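Local coordinates for poly-beta-1,6-N-acetyl-D-glucosamine export protein (PDB 4Y25), which exports the biofilm polysaccharide poly-beta-1,6-N-acetyl-D-glucosamine across the outer membrane, the chain here being its C-terminal beta-barrel porin domain, at residues A[122-127]-A[158-163]; A[164-169]-A[201-206]; A[230-235]-A[254-259]; A[183-188]-A[216-221]. One frame throughout, in Å; residues are numbered along the deposited sequence.

In the fold
All four contacts belong to one closed antiparallel barrel of 16 strands. Contacts 1 and 2 have centres about 7 Å apart. Each packs a loop, 122-127 or 201-206, against neighbouring strands 149-160 and 165-179 or the turn between them. Contacts 3 and 4, with centres about 9 Å apart, join strands 183-195, 208-225, 228-243 and 247-262. Contact 1 is about 32 Å from contact 3 and 35 Å from contact 4, centre to centre, across the middle of the chain. Contact 1 closes before contact 2 opens, contact 4 alternates with contact 2, and contact 3 comes last. One pair packs loops against the inside of the barrel; the other forms part of its wall.

Contact 1 (A[122-127]-A[158-163]); sequences RVPLRA and TDFSDS
V123 packs over one face of the F160 ring. This CH-pi contact brings V123 CG2 to 3.9 Å from the centroid of the F160 ring, 20° off the normal. V123 CG1 is anti to the backbone N (chi1 167°), which leaves CG2 beside that N and over the aromatic face, offset toward the rim. P124 meets the same ring differently: its CD lies at the edge, near the ring plane, 4.0 Å from F160 CE2. A methyl-methyl contact places V123 CG2 4.0 Å from T158 CG2. Polar atoms contribute little. Across the contact, T158 OG1 meets R122 CB, at 3.9 Å. The R122 side chain bends at chi2 (-129°) and carries its guanidinium away from 158-163, toward a long, weak ion pair with E168. The F160 ring also meets that of Y203, the two planes nearly parallel. V123 and F160 are both buried. This is a loop between strands 110-118 and 134-144 folded against the inner side of strand 149-160, consistent with the inward-folded loops of porins.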
loop_
_atom_site.group_PDB
_atom_site.type_symbol
_atom_site.label_atom_id
_atom_site.label_comp_id
_atom_site.label_asym_id
_atom_site.label_seq_id
_atom_site.Cartn_x
_atom_site.Cartn_y
_atom_site.Cartn_z
ATOM N N ARG A 122 1.151 4.368 8.836
ATOM C CA ARG A 122 0.983 3.111 9.555
ATOM C C ARG A 122 0.172 3.334 10.829
ATOM O O ARG A 122 -0.263 2.384 11.480
ATOM C CB ARG A 122 2.344 2.487 9.875
ATOM C CG ARG A 122 2.950 1.724 8.704
ATOM C CD ARG A 122 3.369 0.326 9.117
ATOM N NE ARG A 122 3.498 -0.583 7.981
ATOM C CZ ARG A 122 2.484 -1.254 7.442
ATOM N NH1 ARG A 122 1.258 -1.114 7.932
ATOM N NH2 ARG A 122 2.692 -2.063 6.411
ATOM N N VAL A 123 -0.013 4.603 11.180
ATOM C CA VAL A 123 -1.010 4.997 12.166
ATOM C C VAL A 123 -2.367 5.073 11.472
ATOM O O VAL A 123 -2.493 5.757 10.455
ATOM C CB VAL A 123 -0.670 6.363 12.807
ATOM C CG1 VAL A 123 -1.855 6.902 13.594
ATOM C CG2 VAL A 123 0.563 6.249 13.689
ATOM N N PRO A 124 -3.378 4.360 12.003
ATOM C CA PRO A 124 -4.737 4.403 11.441
ATOM C C PRO A 124 -5.175 5.857 11.245
ATOM O O PRO A 124 -5.165 6.613 12.215
ATOM C CB PRO A 124 -5.583 3.680 12.500
ATOM C CG PRO A 124 -4.726 3.649 13.744
ATOM C CD PRO A 124 -3.318 3.580 13.249
ATOM N N LEU A 125 -5.532 6.237 10.017
ATOM C CA LEU A 125 -5.497 7.647 9.611
ATOM C C LEU A 125 -6.328 8.655 10.384
ATOM O O LEU A 125 -6.214 9.846 10.105
ATOM C CB LEU A 125 -5.859 7.790 8.130
ATOM C CG LEU A 125 -4.608 7.699 7.248
ATOM C CD1 LEU A 125 -4.263 6.284 6.758
ATOM C CD2 LEU A 125 -4.697 8.695 6.105
ATOM N N ARG A 126 -7.156 8.215 11.325
ATOM C CA ARG A 126 -7.652 9.152 12.313
ATOM C C ARG A 126 -7.812 8.499 13.681
ATOM O O ARG A 126 -8.909 8.354 14.216
ATOM C CB ARG A 126 -8.955 9.800 11.862
ATOM C CG ARG A 126 -8.648 11.171 11.313
ATOM C CD ARG A 126 -7.984 11.971 12.407
ATOM N NE ARG A 126 -8.877 12.673 13.300
ATOM C CZ ARG A 126 -8.747 13.947 13.666
ATOM N NH1 ARG A 126 -7.675 14.685 13.344
ATOM N NH2 ARG A 126 -9.652 14.445 14.488
ATOM N N ALA A 127 -6.669 8.099 14.222
ATOM C CA ALA A 127 -6.483 7.987 15.654
ATOM C C ALA A 127 -6.209 9.406 16.123
ATOM O O ALA A 127 -6.190 9.691 17.314
ATOM C CB ALA A 127 -5.324 7.042 16.005
ATOM N N THR A 158 6.486 1.306 14.922
ATOM C CA THR A 158 5.783 2.588 14.935
ATOM C C THR A 158 5.562 3.115 16.348
ATOM O O THR A 158 4.994 2.424 17.192
ATOM C CB THR A 158 4.410 2.491 14.236
ATOM O OG1 THR A 158 4.548 1.820 12.976
ATOM C CG2 THR A 158 3.829 3.878 14.010
ATOM N N ASP A 159 6.003 4.345 16.595
ATOM C CA ASP A 159 5.832 4.981 17.897
ATOM C C ASP A 159 4.700 6.005 17.871
ATOM O O ASP A 159 4.780 7.010 17.164
ATOM C CB ASP A 159 7.133 5.652 18.339
ATOM C CG ASP A 159 7.427 5.443 19.810
ATOM O OD1 ASP A 159 6.984 4.417 20.370
ATOM O OD2 ASP A 159 8.100 6.310 20.408
ATOM N N PHE A 160 3.648 5.744 18.645
ATOM C CA PHE A 160 2.487 6.629 18.707
ATOM C C PHE A 160 2.698 7.714 19.758
ATOM O O PHE A 160 3.500 7.547 20.676
ATOM C CB PHE A 160 1.214 5.837 19.026
ATOM C CG PHE A 160 0.746 4.932 17.916
ATOM C CD1 PHE A 160 1.556 3.915 17.433
ATOM C CD2 PHE A 160 -0.522 5.080 17.377
ATOM C CE1 PHE A 160 1.119 3.081 16.422
ATOM C CE2 PHE A 160 -0.965 4.247 16.367
ATOM C CZ PHE A 160 -0.144 3.248 15.889
ATOM N N SER A 161 1.965 8.818 19.638
ATOM C CA SER A 161 2.092 9.920 20.589
ATOM C C SER A 161 1.325 9.651 21.884
ATOM O O SER A 161 1.144 10.552 22.704
ATOM C CB SER A 161 1.610 11.231 19.965
ATOM O OG SER A 161 0.216 11.196 19.709
ATOM N N ASP A 162 0.875 8.411 22.063
ATOM C CA ASP A 162 0.204 8.012 23.295
ATOM C C ASP A 162 0.898 6.799 23.916
ATOM O O ASP A 162 0.245 5.917 24.479
ATOM C CB ASP A 162 -1.281 7.721 23.034
ATOM C CG ASP A 162 -1.506 6.480 22.184
ATOM O OD1 ASP A 162 -0.553 6.020 21.524
ATOM O OD2 ASP A 162 -2.645 5.968 22.170
ATOM N N SER A 163 2.223 6.769 23.779
ATOM C CA SER A 163 3.095 5.753 24.378
ATOM C C SER A 163 2.990 4.373 23.726
ATOM O O SER A 163 3.785 3.483 24.030
ATOM C CB SER A 163 2.821 5.629 25.882
ATOM O OG SER A 163 3.593 4.589 26.457
#

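Contact 2 (A[164-169]-A[201-206]); sequences NQRHEV and TPYYNP
N205 offers both ends of its amide to strand 165-179 and the turn before it. Its ND2 donates to N164 OD1 at 2.6 Å, with an N-H...O angle of 153°. The donor sits well above the N164 carbonyl plane, and the two amide planes are 70° apart. At the other end, N205 OD1 accepts from R166 NH2 at 2.9 Å. This bond lies in the planes of both the guanidinium and the carbonyl, meeting R166 at its edge. The R166 chain is extended up to a bend at chi3 (-60°), which turns the guanidinium toward the loop. R166 NE forms a salt bridge with E194 and a hydrogen bond with N196, which also binds N164 ND2. The backbone N atoms of T197 and E198 donate to N164 OD1 as well, and N205 ND2 has a second acceptor in E198 O. Y203 OH is hydrogen-bonded to D162 OD2 and lies 3.5 Å from N164 CB; its ring edge faces R166 NH2, 4.0 Å from CE2. N164, R166 and N205 are all buried. The shared bonds satisfy the buried amides, while E194 probably offsets the charge of R166; together they probably hold loop 201-206 against the barrel.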
loop_
_atom_site.group_PDB
_atom_site.type_symbol
_atom_site.label_atom_id
_atom_site.label_comp_id
_atom_site.label_asym_id
_atom_site.label_seq_id
_atom_site.Cartn_x
_atom_site.Cartn_y
_atom_site.Cartn_z
ATOM N N ASN A 164 2.025 4.190 22.830
ATOM C CA ASN A 164 1.863 2.900 22.167
ATOM C C ASN A 164 2.901 2.683 21.077
ATOM O O ASN A 164 3.117 3.553 20.235
ATOM C CB ASN A 164 0.464 2.769 21.565
ATOM C CG ASN A 164 0.217 1.396 20.960
ATOM O OD1 ASN A 164 -0.099 0.440 21.670
ATOM N ND2 ASN A 164 0.366 1.291 19.644
ATOM N N GLN A 165 3.547 1.523 21.093
ATOM C CA GLN A 165 4.451 1.172 20.009
ATOM C C GLN A 165 3.987 -0.091 19.295
ATOM O O GLN A 165 3.775 -1.135 19.911
ATOM C CB GLN A 165 5.893 1.008 20.507
ATOM C CG GLN A 165 6.053 0.568 21.948
ATOM C CD GLN A 165 7.501 0.259 22.286
ATOM O OE1 GLN A 165 8.403 1.036 21.968
ATOM N NE2 GLN A 165 7.731 -0.879 22.930
ATOM N N ARG A 166 3.830 0.031 17.983
ATOM C CA ARG A 166 3.369 -1.064 17.143
ATOM C C ARG A 166 4.511 -1.659 16.332
ATOM O O ARG A 166 5.140 -0.967 15.532
ATOM C CB ARG A 166 2.265 -0.577 16.205
ATOM C CG ARG A 166 1.766 -1.626 15.231
ATOM C CD ARG A 166 0.581 -1.105 14.442
ATOM N NE ARG A 166 -0.531 -0.742 15.314
ATOM C CZ ARG A 166 -1.669 -0.204 14.889
ATOM N NH1 ARG A 166 -1.846 0.039 13.597
ATOM N NH2 ARG A 166 -2.627 0.094 15.755
ATOM N N HIS A 167 4.782 -2.942 16.545
ATOM C CA HIS A 167 5.765 -3.649 15.736
ATOM C C HIS A 167 5.047 -4.606 14.793
ATOM O O HIS A 167 4.492 -5.615 15.223
ATOM C CB HIS A 167 6.764 -4.408 16.614
ATOM C CG HIS A 167 7.145 -3.683 17.867
ATOM N ND1 HIS A 167 6.380 -3.726 19.013
ATOM C CD2 HIS A 167 8.209 -2.895 18.158
ATOM C CE1 HIS A 167 6.955 -2.999 19.954
ATOM N NE2 HIS A 167 8.067 -2.483 19.460
ATOM N N GLU A 168 5.047 -4.275 13.508
ATOM C CA GLU A 168 4.412 -5.119 12.505
ATOM C C GLU A 168 5.457 -5.921 11.740
ATOM O O GLU A 168 6.565 -5.443 11.506
ATOM C CB GLU A 168 3.582 -4.277 11.537
ATOM C CG GLU A 168 2.445 -3.517 12.192
ATOM C CD GLU A 168 1.690 -2.643 11.210
ATOM O OE1 GLU A 168 0.903 -3.188 10.408
ATOM O OE2 GLU A 168 1.878 -1.411 11.242
ATOM N N VAL A 169 5.107 -7.149 11.369
ATOM C CA VAL A 169 5.968 -7.983 10.535
ATOM C C VAL A 169 5.125 -8.695 9.483
ATOM O O VAL A 169 4.040 -9.196 9.783
ATOM C CB VAL A 169 6.743 -9.040 11.359
ATOM C CG1 VAL A 169 7.656 -9.855 10.456
ATOM C CG2 VAL A 169 7.549 -8.386 12.468
ATOM N N THR A 201 -7.662 1.890 24.332
ATOM C CA THR A 201 -7.457 2.836 23.242
ATOM C C THR A 201 -8.752 3.154 22.501
ATOM O O THR A 201 -9.631 2.299 22.382
ATOM C CB THR A 201 -6.430 2.299 22.220
ATOM O OG1 THR A 201 -7.037 1.273 21.424
ATOM C CG2 THR A 201 -5.200 1.741 22.924
ATOM N N PRO A 202 -8.872 4.396 22.003
ATOM C CA PRO A 202 -10.002 4.845 21.183
ATOM C C PRO A 202 -9.846 4.507 19.697
ATOM O O PRO A 202 -10.621 4.990 18.872
ATOM C CB PRO A 202 -9.998 6.357 21.395
ATOM C CG PRO A 202 -8.567 6.681 21.628
ATOM C CD PRO A 202 -7.990 5.515 22.380
ATOM N N TYR A 203 -8.847 3.695 19.369
ATOM C CA TYR A 203 -8.648 3.214 18.006
ATOM C C TYR A 203 -8.342 1.723 18.060
ATOM O O TYR A 203 -7.962 1.210 19.115
ATOM C CB TYR A 203 -7.522 3.983 17.307
ATOM C CG TYR A 203 -6.180 3.895 18.004
ATOM C CD1 TYR A 203 -5.847 4.778 19.025
ATOM C CD2 TYR A 203 -5.245 2.937 17.638
ATOM C CE1 TYR A 203 -4.625 4.702 19.667
ATOM C CE2 TYR A 203 -4.019 2.852 18.274
ATOM C CZ TYR A 203 -3.715 3.739 19.286
ATOM O OH TYR A 203 -2.497 3.663 19.923
ATOM N N TYR A 204 -8.512 1.018 16.944
ATOM C CA TYR A 204 -8.291 -0.424 16.951
ATOM C C TYR A 204 -6.815 -0.729 17.164
ATOM O O TYR A 204 -6.002 -0.609 16.249
ATOM C CB TYR A 204 -8.788 -1.079 15.660
ATOM C CG TYR A 204 -8.728 -2.593 15.710
ATOM C CD1 TYR A 204 -9.485 -3.306 16.632
ATOM C CD2 TYR A 204 -7.917 -3.309 14.839
ATOM C CE1 TYR A 204 -9.432 -4.689 16.688
ATOM C CE2 TYR A 204 -7.858 -4.694 14.885
ATOM C CZ TYR A 204 -8.618 -5.377 15.812
ATOM O OH TYR A 204 -8.565 -6.753 15.864
ATOM N N ASN A 205 -6.485 -1.121 18.389
ATOM C CA ASN A 205 -5.109 -1.408 18.766
ATOM C C ASN A 205 -4.956 -2.821 19.320
ATOM O O ASN A 205 -4.723 -2.997 20.517
ATOM C CB ASN A 205 -4.626 -0.387 19.797
ATOM C CG ASN A 205 -3.130 -0.178 19.752
ATOM O OD1 ASN A 205 -2.554 0.028 18.683
ATOM N ND2 ASN A 205 -2.490 -0.226 20.914
ATOM N N PRO A 206 -5.085 -3.836 18.448
ATOM C CA PRO A 206 -4.987 -5.234 18.880
ATOM C C PRO A 206 -3.618 -5.546 19.477
ATOM O O PRO A 206 -2.596 -5.150 18.917
ATOM C CB PRO A 206 -5.218 -6.017 17.585
ATOM C CG PRO A 206 -4.789 -5.083 16.505
ATOM C CD PRO A 206 -5.191 -3.721 16.983
#

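Contact 3 (A[230-235]-A[254-259]); sequences WEQIFS and LGYGQR
W230 and Q258 join by their side chains across two antiparallel strands. W230 CG is anti to the backbone N (chi1 -179°), which turns the indole edge toward the neighbouring strand. W230 NE1 then donates to Q258 OE1 at 3.1 Å; the acceptor lies in the indole plane, but the donor stands above the amide carbonyl plane. Further along, Q232 extends from a chi1 of 64° and accepts the Y256 hydroxyl proton, with Y256 OH 2.8 Å from Q232 OE1. The same hydroxyl accepts from Q258 NE2 at 2.9 Å. The opposite face carries E231, I233 and S235. There R259 runs beside E231, its CB 3.5 Å from E231 CG, and its CG touches I233 CD1 at 3.8 Å. A bend at chi2 then takes the R259 guanidinium away to salt bridges with D292 and D267. G255 and G257 pair with S235 and I233 without side chains. Paired backbone bonds at E231-R259, I233-G257 and S235-G255 make this a beta-hairpin of the outer-membrane barrel wall.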
loop_
_atom_site.group_PDB
_atom_site.type_symbol
_atom_site.label_atom_id
_atom_site.label_comp_id
_atom_site.label_asym_id
_atom_site.label_seq_id
_atom_site.Cartn_x
_atom_site.Cartn_y
_atom_site.Cartn_z
ATOM N N TRP A 230 -5.183 -4.522 -22.366
ATOM C CA TRP A 230 -6.316 -4.470 -21.448
ATOM C C TRP A 230 -6.495 -5.815 -20.754
ATOM O O TRP A 230 -6.765 -6.822 -21.407
ATOM C CB TRP A 230 -7.594 -4.097 -22.201
ATOM C CG TRP A 230 -8.811 -3.999 -21.332
ATOM C CD1 TRP A 230 -8.847 -3.739 -19.992
ATOM C CD2 TRP A 230 -10.172 -4.169 -21.744
ATOM N NE1 TRP A 230 -10.147 -3.732 -19.546
ATOM C CE2 TRP A 230 -10.979 -3.992 -20.603
ATOM C CE3 TRP A 230 -10.786 -4.449 -22.968
ATOM C CZ2 TRP A 230 -12.369 -4.088 -20.649
ATOM C CZ3 TRP A 230 -12.165 -4.542 -23.013
ATOM C CH2 TRP A 230 -12.941 -4.363 -21.861
ATOM N N GLU A 231 -6.350 -5.840 -19.433
ATOM C CA GLU A 231 -6.464 -7.095 -18.694
ATOM C C GLU A 231 -7.435 -7.006 -17.518
ATOM O O GLU A 231 -7.708 -5.923 -17.006
ATOM C CB GLU A 231 -5.091 -7.542 -18.186
ATOM C CG GLU A 231 -4.490 -6.628 -17.131
ATOM C CD GLU A 231 -3.317 -7.261 -16.401
ATOM O OE1 GLU A 231 -3.069 -8.469 -16.604
ATOM O OE2 GLU A 231 -2.644 -6.552 -15.624
ATOM N N GLN A 232 -7.956 -8.154 -17.097
ATOM C CA GLN A 232 -8.772 -8.217 -15.891
ATOM C C GLN A 232 -8.063 -9.027 -14.813
ATOM O O GLN A 232 -7.386 -10.017 -15.098
ATOM C CB GLN A 232 -10.147 -8.820 -16.178
ATOM C CG GLN A 232 -10.113 -10.259 -16.640
ATOM C CD GLN A 232 -11.496 -10.828 -16.850
ATOM O OE1 GLN A 232 -12.499 -10.150 -16.619
ATOM N NE2 GLN A 232 -11.561 -12.078 -17.292
ATOM N N ILE A 233 -8.228 -8.600 -13.568
ATOM C CA ILE A 233 -7.550 -9.235 -12.454
ATOM C C ILE A 233 -8.548 -9.843 -11.481
ATOM O O ILE A 233 -9.391 -9.141 -10.926
ATOM C CB ILE A 233 -6.663 -8.231 -11.702
ATOM C CG1 ILE A 233 -5.750 -7.493 -12.683
ATOM C CG2 ILE A 233 -5.863 -8.942 -10.623
ATOM C CD1 ILE A 233 -5.233 -6.171 -12.162
ATOM N N PHE A 234 -8.458 -11.152 -11.282
ATOM C CA PHE A 234 -9.255 -11.810 -10.258
ATOM C C PHE A 234 -8.350 -12.385 -9.180
ATOM O O PHE A 234 -7.374 -13.070 -9.480
ATOM C CB PHE A 234 -10.126 -12.915 -10.856
ATOM C CG PHE A 234 -10.866 -13.715 -9.826
ATOM C CD1 PHE A 234 -11.828 -13.116 -9.029
ATOM C CD2 PHE A 234 -10.592 -15.061 -9.644
ATOM C CE1 PHE A 234 -12.511 -13.848 -8.072
ATOM C CE2 PHE A 234 -11.273 -15.797 -8.689
ATOM C CZ PHE A 234 -12.233 -15.189 -7.902
ATOM N N SER A 235 -8.674 -12.093 -7.923
ATOM C CA SER A 235 -7.893 -12.601 -6.801
ATOM C C SER A 235 -8.812 -13.093 -5.690
ATOM O O SER A 235 -9.873 -12.516 -5.450
ATOM C CB SER A 235 -6.948 -11.525 -6.262
ATOM O OG SER A 235 -7.673 -10.416 -5.757
ATOM N N LEU A 254 -11.759 -11.280 -1.530
ATOM C CA LEU A 254 -11.992 -11.342 -2.966
ATOM C C LEU A 254 -11.687 -10.000 -3.604
ATOM O O LEU A 254 -11.928 -8.949 -3.011
ATOM C CB LEU A 254 -13.436 -11.741 -3.272
ATOM C CG LEU A 254 -13.882 -13.157 -2.911
ATOM C CD1 LEU A 254 -15.401 -13.240 -2.896
ATOM C CD2 LEU A 254 -13.299 -14.163 -3.888
ATOM N N GLY A 255 -11.156 -10.041 -4.818
ATOM C CA GLY A 255 -10.888 -8.831 -5.563
ATOM C C GLY A 255 -11.162 -9.025 -7.037
ATOM O O GLY A 255 -10.899 -10.094 -7.593
ATOM N N TYR A 256 -11.718 -7.996 -7.667
ATOM C CA TYR A 256 -11.847 -7.973 -9.116
ATOM C C TYR A 256 -11.469 -6.603 -9.650
ATOM O O TYR A 256 -11.934 -5.579 -9.146
ATOM C CB TYR A 256 -13.261 -8.327 -9.567
ATOM C CG TYR A 256 -13.405 -8.259 -11.067
ATOM C CD1 TYR A 256 -13.006 -9.320 -11.868
ATOM C CD2 TYR A 256 -13.909 -7.121 -11.688
ATOM C CE1 TYR A 256 -13.122 -9.259 -13.245
ATOM C CE2 TYR A 256 -14.027 -7.048 -13.062
ATOM C CZ TYR A 256 -13.633 -8.119 -13.836
ATOM O OH TYR A 256 -13.750 -8.047 -15.206
ATOM N N GLY A 257 -10.632 -6.587 -10.679
ATOM C CA GLY A 257 -10.153 -5.338 -11.236
ATOM C C GLY A 257 -9.759 -5.443 -12.694
ATOM O O GLY A 257 -9.700 -6.539 -13.252
ATOM N N GLN A 258 -9.500 -4.296 -13.313
ATOM C CA GLN A 258 -9.045 -4.259 -14.698
ATOM C C GLN A 258 -7.936 -3.240 -14.896
ATOM O O GLN A 258 -7.873 -2.234 -14.193
ATOM C CB GLN A 258 -10.203 -3.952 -15.640
ATOM C CG GLN A 258 -11.155 -5.112 -15.827
ATOM C CD GLN A 258 -12.381 -4.735 -16.625
ATOM O OE1 GLN A 258 -12.353 -3.807 -17.437
ATOM N NE2 GLN A 258 -13.474 -5.450 -16.393
ATOM N N ARG A 259 -7.065 -3.516 -15.863
ATOM C CA ARG A 259 -5.941 -2.644 -16.179
ATOM C C ARG A 259 -5.965 -2.209 -17.639
ATOM O O ARG A 259 -6.287 -3.001 -18.526
ATOM C CB ARG A 259 -4.618 -3.345 -15.871
ATOM C CG ARG A 259 -4.196 -3.292 -14.417
ATOM C CD ARG A 259 -3.473 -1.992 -14.123
ATOM N NE ARG A 259 -3.386 -1.727 -12.691
ATOM C CZ ARG A 259 -2.947 -0.586 -12.172
ATOM N NH1 ARG A 259 -2.552 0.399 -12.967
ATOM N NH2 ARG A 259 -2.904 -0.432 -10.857
#

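Contact 4 (A[183-188]-A[216-221]); sequences LIVDFL and FEASHL
V185 is the apolar centre of this antiparallel strand pair in the wall of the beta-barrel. Its two methyls have different partners on 216-221. CG2 reaches the CB of A218, its directly paired residue, at 4.2 Å. CG1 touches F216 CD2 at 4.1 Å. F216 holds CG between its backbone N and carbonyl carbon (chi1 85°), and from there the ring reaches V185. L183 extends the same face, its CD1 4.3 Å from A218 CB. F187 lies at the other end of this face, which is rich in apolar side chains and probably turned to lipid. The backbone between the faces is tied at two hydrogen-bonded pairs. I184 and S219 exchange bonds in both directions, and so do D186 and E217, with D186 N 2.7 Å from E217 O. On the opposite face the chemistry becomes mixed. I184 CG1 packs on S219 CB at 3.6 Å. Beyond the strand end, L188 CD1 meets the aliphatic part of E217, 3.6 Å from its CB. The polar edge is here. D186 is buried and finds its partners on strand 165-179: OD1 forms a salt bridge with R176 NE, and OD2 accepts from Q174 NE2. The D186-R176 salt bridge probably reduces the repulsion from the like charge of E217, whose OE2 lies 5.0 Å from D186 OD2.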
loop_
_atom_site.group_PDB
_atom_site.type_symbol
_atom_site.label_atom_id
_atom_site.label_comp_id
_atom_site.label_asym_id
_atom_site.label_seq_id
_atom_site.Cartn_x
_atom_site.Cartn_y
_atom_site.Cartn_z
ATOM N N LEU A 183 -3.040 -15.858 -20.069
ATOM C CA LEU A 183 -3.410 -16.029 -18.666
ATOM C C LEU A 183 -2.229 -16.385 -17.771
ATOM O O LEU A 183 -1.497 -17.331 -18.049
ATOM C CB LEU A 183 -4.480 -17.114 -18.540
ATOM C CG LEU A 183 -4.700 -17.716 -17.150
ATOM C CD1 LEU A 183 -5.340 -16.708 -16.208
ATOM C CD2 LEU A 183 -5.538 -18.982 -17.241
ATOM N N ILE A 184 -2.046 -15.632 -16.690
ATOM C CA ILE A 184 -1.071 -16.018 -15.677
ATOM C C ILE A 184 -1.748 -16.186 -14.316
ATOM O O ILE A 184 -2.692 -15.467 -13.975
ATOM C CB ILE A 184 0.094 -15.005 -15.562
ATOM C CG1 ILE A 184 -0.368 -13.686 -14.941
ATOM C CG2 ILE A 184 0.739 -14.774 -16.917
ATOM C CD1 ILE A 184 0.766 -12.727 -14.649
ATOM N N VAL A 185 -1.272 -17.162 -13.553
ATOM C CA VAL A 185 -1.834 -17.449 -12.242
ATOM C C VAL A 185 -0.732 -17.497 -11.194
ATOM O O VAL A 185 0.173 -18.332 -11.265
ATOM C CB VAL A 185 -2.606 -18.782 -12.229
ATOM C CG1 VAL A 185 -3.181 -19.042 -10.852
ATOM C CG2 VAL A 185 -3.710 -18.769 -13.275
ATOM N N ASP A 186 -0.807 -16.593 -10.226
ATOM C CA ASP A 186 0.177 -16.550 -9.154
ATOM C C ASP A 186 -0.390 -17.072 -7.847
ATOM O O ASP A 186 -1.562 -16.866 -7.537
ATOM C CB ASP A 186 0.695 -15.125 -8.951
ATOM C CG ASP A 186 1.726 -14.727 -9.979
ATOM O OD1 ASP A 186 2.398 -15.630 -10.517
ATOM O OD2 ASP A 186 1.870 -13.513 -10.242
ATOM N N PHE A 187 0.451 -17.757 -7.082
ATOM C CA PHE A 187 0.113 -18.126 -5.717
ATOM C C PHE A 187 0.780 -17.123 -4.784
ATOM O O PHE A 187 2.004 -16.994 -4.776
ATOM C CB PHE A 187 0.560 -19.561 -5.413
ATOM C CG PHE A 187 0.329 -19.985 -3.989
ATOM C CD1 PHE A 187 -0.938 -19.934 -3.432
ATOM C CD2 PHE A 187 1.378 -20.460 -3.215
ATOM C CE1 PHE A 187 -1.155 -20.332 -2.127
ATOM C CE2 PHE A 187 1.169 -20.864 -1.905
ATOM C CZ PHE A 187 -0.099 -20.799 -1.360
ATOM N N LEU A 188 -0.026 -16.393 -4.020
ATOM C CA LEU A 188 0.502 -15.368 -3.125
ATOM C C LEU A 188 0.116 -15.626 -1.673
ATOM O O LEU A 188 -0.836 -15.034 -1.163
ATOM C CB LEU A 188 0.017 -13.978 -3.546
ATOM C CG LEU A 188 0.469 -13.440 -4.905
ATOM C CD1 LEU A 188 -0.577 -13.730 -5.960
ATOM C CD2 LEU A 188 0.752 -11.950 -4.825
ATOM N N PHE A 216 -4.535 -16.693 -4.183
ATOM C CA PHE A 216 -4.037 -16.715 -5.550
ATOM C C PHE A 216 -4.527 -15.491 -6.308
ATOM O O PHE A 216 -5.498 -14.845 -5.913
ATOM C CB PHE A 216 -4.460 -17.998 -6.278
ATOM C CG PHE A 216 -5.833 -17.937 -6.889
ATOM C CD1 PHE A 216 -6.963 -18.139 -6.115
ATOM C CD2 PHE A 216 -5.991 -17.693 -8.246
ATOM C CE1 PHE A 216 -8.227 -18.088 -6.679
ATOM C CE2 PHE A 216 -7.251 -17.640 -8.816
ATOM C CZ PHE A 216 -8.370 -17.837 -8.032
ATOM N N GLU A 217 -3.832 -15.170 -7.390
ATOM C CA GLU A 217 -4.240 -14.087 -8.267
ATOM C C GLU A 217 -4.132 -14.561 -9.705
ATOM O O GLU A 217 -3.187 -15.267 -10.062
ATOM C CB GLU A 217 -3.381 -12.841 -8.038
ATOM C CG GLU A 217 -3.855 -11.615 -8.796
ATOM C CD GLU A 217 -2.991 -10.396 -8.535
ATOM O OE1 GLU A 217 -3.452 -9.482 -7.819
ATOM O OE2 GLU A 217 -1.853 -10.352 -9.048
ATOM N N ALA A 218 -5.108 -14.187 -10.523
ATOM C CA ALA A 218 -5.115 -14.586 -11.924
ATOM C C ALA A 218 -5.313 -13.382 -12.833
ATOM O O ALA A 218 -6.338 -12.706 -12.767
ATOM C CB ALA A 218 -6.197 -15.627 -12.173
ATOM N N SER A 219 -4.321 -13.112 -13.673
ATOM C CA SER A 219 -4.414 -12.032 -14.648
ATOM C C SER A 219 -4.818 -12.579 -16.008
ATOM O O SER A 219 -4.064 -13.323 -16.633
ATOM C CB SER A 219 -3.085 -11.282 -14.762
ATOM O OG SER A 219 -2.730 -10.674 -13.533
ATOM N N HIS A 220 -6.014 -12.221 -16.462
ATOM C CA HIS A 220 -6.472 -12.641 -17.779
ATOM C C HIS A 220 -6.419 -11.478 -18.760
ATOM O O HIS A 220 -6.763 -10.347 -18.418
ATOM C CB HIS A 220 -7.888 -13.207 -17.711
ATOM C CG HIS A 220 -8.372 -13.763 -19.013
ATOM N ND1 HIS A 220 -9.496 -13.290 -19.654
ATOM C CD2 HIS A 220 -7.877 -14.747 -19.800
ATOM C CE1 HIS A 220 -9.677 -13.963 -20.777
ATOM N NE2 HIS A 220 -8.707 -14.854 -20.888
ATOM N N LEU A 221 -5.987 -11.766 -19.983
ATOM C CA LEU A 221 -5.820 -10.736 -21.000
ATOM C C LEU A 221 -7.046 -10.637 -21.907
ATOM O O LEU A 221 -7.400 -11.590 -22.600
ATOM C CB LEU A 221 -4.568 -11.017 -21.831
ATOM C CG LEU A 221 -4.102 -9.893 -22.755
ATOM C CD1 LEU A 221 -3.858 -8.620 -21.958
ATOM C CD2 LEU A 221 -2.847 -10.309 -23.500
#